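Local coordinates for protein membrane-anchored mycosin mycp1 (Mycobacterium thermoresistibile, PDB 4HVL) that probably acts as a membrane-anchored, subtilisin-like serine endopeptidase and forms an essential component of the type VII (ESX-1) protein secretion system of mycobacteria, at residues 4-16 / 192-204. Residues are numbered along the deposited sequence; the frame is centred on the assembly and turned at random.
Sequences PPVIDPAAVPPDE and DETGVGAAVNYAV. With ZN (zinc ion), chain C.
Wrapped across helix 194-206 of the subtilisin fold, the N-terminal extension 4-16 meets small residues, Gly-195, Gly-197 and Ala-198, flanked by Thr-194, Asn-201 and Tyr-202. Ala-198 is the centre: its CB lies 3.3 Å from Asp-8 O and also touches the Ala-11 carbonyl carbon and Val-12 CG2. This methyl thus sits beneath the turn that Asp-8 holds with two bonds, its O accepting from Ala-11 N and its OD1 from Ala-10 N in an Asx turn. On the side nearer the helix start, Ala-11 CB presses against Thr-194 CG2 at a tight 3.4 Å. Farther along, Val-12 straddles two helix residues: CG1, anti to the backbone N (chi1 178°), reaches one face of the Tyr-202 ring near its rim, 4.2 Å from CD1, and leaves CG2 to Ala-198. Ile-7 lays CG2 against Gly-197 O and, 3.8 Å away, Asn-201 CB.

No direct hydrogen bond joins the segments; water does this work. One molecule accepts from Asp-8 N and donates to Thr-194 O, while a second accepts from Asn-201 ND2, donates to Ala-198 O and only weakly to Pro-9 O. Asn-201 OD1 is hydrogen-bonded to His-205 ND1. Pro-13 sets CD against Gly-195 O and Ala-199 CB and also packs on helix 154-171. Beyond it, Asp-15 OD1 and His-168 bind a zinc ion, where this N-terminal extension arrives after crossing helix 194-206 of the subtilase fold.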
ATOM      1  N   PRO A   4      -6.367   3.336  20.501  1.00 31.39           N
ATOM      2  CA  PRO A   4      -6.206   2.489  19.322  1.00 30.02           C
ATOM      3  C   PRO A   4      -7.541   1.813  18.980  1.00 29.48           C
ATOM      4  O   PRO A   4      -8.352   1.612  19.861  1.00 29.76           O
ATOM      5  CB  PRO A   4      -5.177   1.448  19.772  1.00 30.91           C
ATOM      6  CG  PRO A   4      -4.442   2.070  20.902  1.00 32.30           C
ATOM      7  CD  PRO A   4      -5.379   3.042  21.553  1.00 32.57           C
ATOM      8  N   PRO A   5      -7.763   1.457  17.711  1.00 28.65           N
ATOM      9  CA  PRO A   5      -9.011   0.777  17.380  1.00 28.91           C
ATOM     10  C   PRO A   5      -9.140  -0.560  18.121  1.00 30.78           C
ATOM     11  O   PRO A   5      -8.145  -1.240  18.372  1.00 31.53           O
ATOM     12  CB  PRO A   5      -8.913   0.565  15.873  1.00 27.79           C
ATOM     13  CG  PRO A   5      -7.456   0.670  15.541  1.00 27.25           C
ATOM     14  CD  PRO A   5      -6.811   1.491  16.588  1.00 27.75           C
ATOM     15  N   VAL A   6     -10.354  -0.894  18.531  1.00 31.92           N
ATOM     16  CA  VAL A   6     -10.608  -2.141  19.231  1.00 33.30           C
ATOM     17  C   VAL A   6     -11.328  -2.990  18.191  1.00 32.86           C
ATOM     18  O   VAL A   6     -12.338  -2.573  17.654  1.00 32.71           O
ATOM     19  CB  VAL A   6     -11.431  -1.903  20.532  1.00 35.20           C
ATOM     20  CG1 VAL A   6     -12.187  -3.154  20.979  1.00 36.63           C
ATOM     21  CG2 VAL A   6     -10.505  -1.437  21.644  1.00 36.47           C
ATOM     22  N   ILE A   7     -10.761  -4.151  17.879  1.00 32.44           N
ATOM     23  CA  ILE A   7     -11.254  -5.019  16.815  1.00 31.74           C
ATOM     24  C   ILE A   7     -12.478  -5.795  17.300  1.00 32.05           C
ATOM     25  O   ILE A   7     -12.443  -6.395  18.369  1.00 32.48           O
ATOM     26  CB  ILE A   7     -10.165  -6.042  16.400  1.00 32.44           C
ATOM     27  CG1 ILE A   7      -8.835  -5.337  16.079  1.00 32.23           C
ATOM     28  CG2 ILE A   7     -10.637  -6.891  15.224  1.00 32.45           C
ATOM     29  CD1 ILE A   7      -8.904  -4.340  14.953  1.00 30.32           C
ATOM     30  N   ASP A   8     -13.552  -5.768  16.519  1.00 31.94           N
ATOM     31  CA  ASP A   8     -14.709  -6.622  16.742  1.00 32.75           C
ATOM     32  C   ASP A   8     -14.754  -7.691  15.635  1.00 31.98           C
ATOM     33  O   ASP A   8     -15.253  -7.435  14.531  1.00 31.12           O
ATOM     34  CB  ASP A   8     -16.009  -5.802  16.747  1.00 33.33           C
ATOM     35  CG  ASP A   8     -17.269  -6.681  16.901  1.00 34.57           C
ATOM     36  OD1 ASP A   8     -17.155  -7.908  17.131  1.00 35.26           O
ATOM     37  OD2 ASP A   8     -18.383  -6.141  16.762  1.00 35.10           O
ATOM     38  N   PRO A   9     -14.274  -8.908  15.946  1.00 32.63           N
ATOM     39  CA  PRO A   9     -14.231  -9.983  14.970  1.00 32.24           C
ATOM     40  C   PRO A   9     -15.594 -10.370  14.396  1.00 32.28           C
ATOM     41  O   PRO A   9     -15.646 -10.913  13.300  1.00 33.02           O
ATOM     42  CB  PRO A   9     -13.633 -11.172  15.743  1.00 33.42           C
ATOM     43  CG  PRO A   9     -13.167 -10.653  17.031  1.00 34.15           C
ATOM     44  CD  PRO A   9     -13.864  -9.360  17.286  1.00 33.93           C
ATOM     45  N   ALA A  10     -16.682 -10.120  15.114  1.00 31.77           N
ATOM     46  CA  ALA A  10     -17.988 -10.507  14.607  1.00 31.60           C
ATOM     47  C   ALA A  10     -18.504  -9.568  13.511  1.00 30.06           C
ATOM     48  O   ALA A  10     -19.518  -9.847  12.888  1.00 30.92           O
ATOM     49  CB  ALA A  10     -18.988 -10.597  15.743  1.00 33.00           C
ATOM     50  N   ALA A  11     -17.807  -8.472  13.255  1.00 28.31           N
ATOM     51  CA  ALA A  11     -18.303  -7.468  12.335  1.00 27.33           C
ATOM     52  C   ALA A  11     -17.715  -7.602  10.949  1.00 25.79           C
ATOM     53  O   ALA A  11     -17.566  -6.607  10.262  1.00 25.42           O
ATOM     54  CB  ALA A  11     -18.021  -6.090  12.886  1.00 26.90           C
ATOM     55  N   VAL A  12     -17.424  -8.824  10.507  1.00 26.16           N
ATOM     56  CA  VAL A  12     -16.861  -9.028   9.162  1.00 25.30           C
ATOM     57  C   VAL A  12     -17.940  -8.733   8.129  1.00 24.50           C
ATOM     58  O   VAL A  12     -19.006  -9.302   8.196  1.00 24.71           O
ATOM     59  CB  VAL A  12     -16.313 -10.465   8.970  1.00 26.47           C
ATOM     60  CG1 VAL A  12     -15.778 -10.680   7.558  1.00 26.30           C
ATOM     61  CG2 VAL A  12     -15.203 -10.748   9.967  1.00 27.15           C
ATOM     62  N   PRO A  13     -17.648  -7.859   7.155  1.00 23.37           N
ATOM     63  CA  PRO A  13     -18.623  -7.524   6.129  1.00 23.06           C
ATOM     64  C   PRO A  13     -18.873  -8.652   5.138  1.00 24.02           C
ATOM     65  O   PRO A  13     -18.088  -9.589   5.070  1.00 24.18           O
ATOM     66  CB  PRO A  13     -17.993  -6.338   5.410  1.00 22.11           C
ATOM     67  CG  PRO A  13     -16.539  -6.423   5.689  1.00 21.82           C
ATOM     68  CD  PRO A  13     -16.342  -7.208   6.932  1.00 22.45           C
ATOM     69  N   PRO A  14     -19.979  -8.559   4.375  1.00 24.97           N
ATOM     70  CA  PRO A  14     -20.232  -9.557   3.356  1.00 25.89           C
ATOM     71  C   PRO A  14     -19.123  -9.560   2.288  1.00 25.21           C
ATOM     72  O   PRO A  14     -18.526  -8.531   2.000  1.00 24.52           O
ATOM     73  CB  PRO A  14     -21.600  -9.144   2.762  1.00 26.08           C
ATOM     74  CG  PRO A  14     -21.787  -7.713   3.134  1.00 25.71           C
ATOM     75  CD  PRO A  14     -21.015  -7.500   4.401  1.00 25.31           C
ATOM     76  N   ASP A  15     -18.836 -10.739   1.758  1.00 26.08           N
ATOM     77  CA  ASP A  15     -17.931 -10.895   0.643  1.00 25.99           C
ATOM     78  C   ASP A  15     -18.696 -10.513  -0.618  1.00 25.67           C
ATOM     79  O   ASP A  15     -19.309 -11.348  -1.244  1.00 25.75           O
ATOM     80  CB  ASP A  15     -17.429 -12.335   0.591  1.00 27.68           C
ATOM     81  CG  ASP A  15     -16.580 -12.625  -0.630  1.00 28.79           C
ATOM     82  OD1 ASP A  15     -15.929 -11.717  -1.171  1.00 29.06           O
ATOM     83  OD2 ASP A  15     -16.611 -13.797  -1.055  1.00 31.59           O
ATOM     84  N   GLU A  16     -18.691  -9.233  -0.958  1.00 24.58           N
ATOM     85  CA  GLU A  16     -19.358  -8.774  -2.169  1.00 25.53           C
ATOM     86  C   GLU A  16     -18.536  -7.690  -2.809  1.00 23.50           C
ATOM     87  O   GLU A  16     -17.966  -6.857  -2.109  1.00 21.69           O
ATOM     88  CB  GLU A  16     -20.756  -8.243  -1.822  1.00 27.55           C
ATOM     89  CG  GLU A  16     -21.647  -7.919  -3.001  1.00 29.71           C
ATOM     90  CD  GLU A  16     -21.868  -9.095  -3.960  1.00 32.35           C
ATOM     91  OE1 GLU A  16     -22.941  -9.744  -3.875  1.00 35.86           O
ATOM     92  OE2 GLU A  16     -20.987  -9.351  -4.834  1.00 33.09           O
ATOM     93  N   ASP A 192     -17.588   5.149  11.606  1.00 27.51           N
ATOM     94  CA  ASP A 192     -17.711   3.783  12.107  1.00 27.10           C
ATOM     95  C   ASP A 192     -17.096   2.855  11.038  1.00 25.36           C
ATOM     96  O   ASP A 192     -17.669   2.648  10.005  1.00 25.49           O
ATOM     97  CB  ASP A 192     -19.178   3.405  12.452  1.00 28.82           C
ATOM     98  CG  ASP A 192     -19.354   1.896  12.769  1.00 29.59           C
ATOM     99  OD1 ASP A 192     -18.327   1.166  12.888  1.00 29.45           O
ATOM    100  OD2 ASP A 192     -20.522   1.417  12.866  1.00 31.63           O
ATOM    101  N   GLU A 193     -15.899   2.343  11.292  1.00 23.63           N
ATOM    102  CA  GLU A 193     -15.185   1.508  10.327  1.00 22.41           C
ATOM    103  C   GLU A 193     -14.784   0.177  10.973  1.00 22.22           C
ATOM    104  O   GLU A 193     -13.748  -0.417  10.637  1.00 21.46           O
ATOM    105  CB  GLU A 193     -13.961   2.243   9.804  1.00 21.98           C
ATOM    106  CG  GLU A 193     -12.966   2.704  10.885  1.00 21.93           C
ATOM    107  CD  GLU A 193     -11.542   2.808  10.351  1.00 21.21           C
ATOM    108  OE1 GLU A 193     -11.026   1.809   9.826  1.00 22.04           O
ATOM    109  OE2 GLU A 193     -10.943   3.877  10.400  1.00 21.33           O
ATOM    110  N   THR A 194     -15.605  -0.242  11.935  1.00 22.53           N
ATOM    111  CA  THR A 194     -15.553  -1.550  12.609  1.00 22.66           C
ATOM    112  C   THR A 194     -15.336  -2.703  11.621  1.00 21.38           C
ATOM    113  O   THR A 194     -14.543  -3.625  11.870  1.00 20.98           O
ATOM    114  CB  THR A 194     -16.881  -1.704  13.426  1.00 24.31           C
ATOM    115  OG1 THR A 194     -16.826  -0.787  14.526  1.00 26.23           O
ATOM    116  CG2 THR A 194     -17.062  -3.076  13.997  1.00 24.58           C
ATOM    117  N   GLY A 195     -16.005  -2.614  10.476  1.00 20.47           N
ATOM    118  CA  GLY A 195     -15.834  -3.576   9.410  1.00 19.87           C
ATOM    119  C   GLY A 195     -14.431  -3.677   8.864  1.00 18.99           C
ATOM    120  O   GLY A 195     -14.017  -4.770   8.476  1.00 18.32           O
ATOM    121  N   VAL A 196     -13.690  -2.563   8.817  1.00 18.79           N
ATOM    122  CA  VAL A 196     -12.334  -2.609   8.290  1.00 18.36           C
ATOM    123  C   VAL A 196     -11.453  -3.427   9.223  1.00 17.75           C
ATOM    124  O   VAL A 196     -10.705  -4.299   8.779  1.00 17.54           O
ATOM    125  CB  VAL A 196     -11.735  -1.205   8.019  1.00 18.55           C
ATOM    126  CG1 VAL A 196     -10.278  -1.306   7.546  1.00 17.85           C
ATOM    127  CG2 VAL A 196     -12.581  -0.455   6.999  1.00 19.39           C
ATOM    128  N   GLY A 197     -11.572  -3.149  10.512  1.00 17.89           N
ATOM    129  CA  GLY A 197     -10.853  -3.876  11.539  1.00 17.88           C
ATOM    130  C   GLY A 197     -11.182  -5.350  11.513  1.00 17.57           C
ATOM    131  O   GLY A 197     -10.296  -6.178  11.611  1.00 17.44           O
ATOM    132  N   ALA A 198     -12.454  -5.672  11.351  1.00 17.82           N
ATOM    133  CA  ALA A 198     -12.872  -7.068  11.312  1.00 17.48           C
ATOM    134  C   ALA A 198     -12.309  -7.751  10.068  1.00 16.94           C
ATOM    135  O   ALA A 198     -11.894  -8.923  10.134  1.00 17.28           O
ATOM    136  CB  ALA A 198     -14.387  -7.177  11.351  1.00 18.06           C
ATOM    137  N   ALA A 199     -12.269  -7.032   8.942  1.00 16.57           N
ATOM    138  CA  ALA A 199     -11.754  -7.597   7.694  1.00 16.30           C
ATOM    139  C   ALA A 199     -10.261  -7.851   7.795  1.00 16.32           C
ATOM    140  O   ALA A 199      -9.786  -8.890   7.365  1.00 16.50           O
ATOM    141  CB  ALA A 199     -12.052  -6.686   6.524  1.00 16.40           C
ATOM    142  N   VAL A 200      -9.522  -6.907   8.376  1.00 16.37           N
ATOM    143  CA  VAL A 200      -8.078  -7.058   8.525  1.00 16.31           C
ATOM    144  C   VAL A 200      -7.802  -8.259   9.407  1.00 16.39           C
ATOM    145  O   VAL A 200      -6.963  -9.118   9.075  1.00 16.55           O
ATOM    146  CB  VAL A 200      -7.433  -5.770   9.109  1.00 17.16           C
ATOM    147  CG1 VAL A 200      -5.966  -5.990   9.406  1.00 17.49           C
ATOM    148  CG2 VAL A 200      -7.560  -4.593   8.132  1.00 17.68           C
ATOM    149  N   ASN A 201      -8.534  -8.350  10.521  1.00 16.33           N
ATOM    150  CA  ASN A 201      -8.418  -9.497  11.435  1.00 16.51           C
ATOM    151  C   ASN A 201      -8.673 -10.836  10.755  1.00 17.03           C
ATOM    152  O   ASN A 201      -7.945 -11.791  10.998  1.00 17.81           O
ATOM    153  CB  ASN A 201      -9.367  -9.326  12.618  1.00 16.65           C
ATOM    154  CG  ASN A 201      -9.212 -10.425  13.665  1.00 17.06           C
ATOM    155  OD1 ASN A 201      -8.177 -10.551  14.292  1.00 16.80           O
ATOM    156  ND2 ASN A 201     -10.260 -11.209  13.860  1.00 17.64           N
ATOM    157  N   TYR A 202      -9.725 -10.902   9.938  1.00 17.10           N
ATOM    158  CA  TYR A 202     -10.085 -12.107   9.178  1.00 17.36           C
ATOM    159  C   TYR A 202      -8.959 -12.490   8.210  1.00 17.14           C
ATOM    160  O   TYR A 202      -8.549 -13.654   8.160  1.00 17.22           O
ATOM    161  CB  TYR A 202     -11.389 -11.802   8.450  1.00 17.91           C
ATOM    162  CG  TYR A 202     -11.964 -12.790   7.446  1.00 18.13           C
ATOM    163  CD1 TYR A 202     -12.888 -13.742   7.832  1.00 18.47           C
ATOM    164  CD2 TYR A 202     -11.647 -12.686   6.099  1.00 17.98           C
ATOM    165  CE1 TYR A 202     -13.455 -14.594   6.907  1.00 19.21           C
ATOM    166  CE2 TYR A 202     -12.197 -13.524   5.165  1.00 18.54           C
ATOM    167  CZ  TYR A 202     -13.109 -14.475   5.569  1.00 19.14           C
ATOM    168  OH  TYR A 202     -13.647 -15.305   4.638  1.00 19.27           O
ATOM    169  N   ALA A 203      -8.439 -11.517   7.468  1.00 16.68           N
ATOM    170  CA  ALA A 203      -7.334 -11.782   6.546  1.00 17.06           C
ATOM    171  C   ALA A 203      -6.116 -12.352   7.258  1.00 17.02           C
ATOM    172  O   ALA A 203      -5.514 -13.331   6.805  1.00 16.98           O
ATOM    173  CB  ALA A 203      -6.942 -10.522   5.773  1.00 16.67           C
ATOM    174  N   VAL A 204      -5.783 -11.766   8.400  1.00 17.65           N
ATOM    175  CA  VAL A 204      -4.542 -12.101   9.104  1.00 18.49           C
ATOM    176  C   VAL A 204      -4.685 -13.342   9.976  1.00 19.19           C
ATOM    177  O   VAL A 204      -3.787 -14.185   9.981  1.00 20.33           O
ATOM    178  CB  VAL A 204      -4.077 -10.907   9.961  1.00 18.99           C
ATOM    179  CG1 VAL A 204      -3.164 -11.343  11.062  1.00 19.90           C
ATOM    180  CG2 VAL A 204      -3.419  -9.863   9.072  1.00 19.30           C
TER
HETATM  181 ZN    ZN C 502     -15.410 -12.513  -2.975  1.00 21.21          ZN
HETATM  182  O   HOH W   1     -13.171  -4.167  14.184  1.00 17.90           O
HETATM  183  O   HOH W   2     -12.513 -10.836  12.087  1.00 20.97           O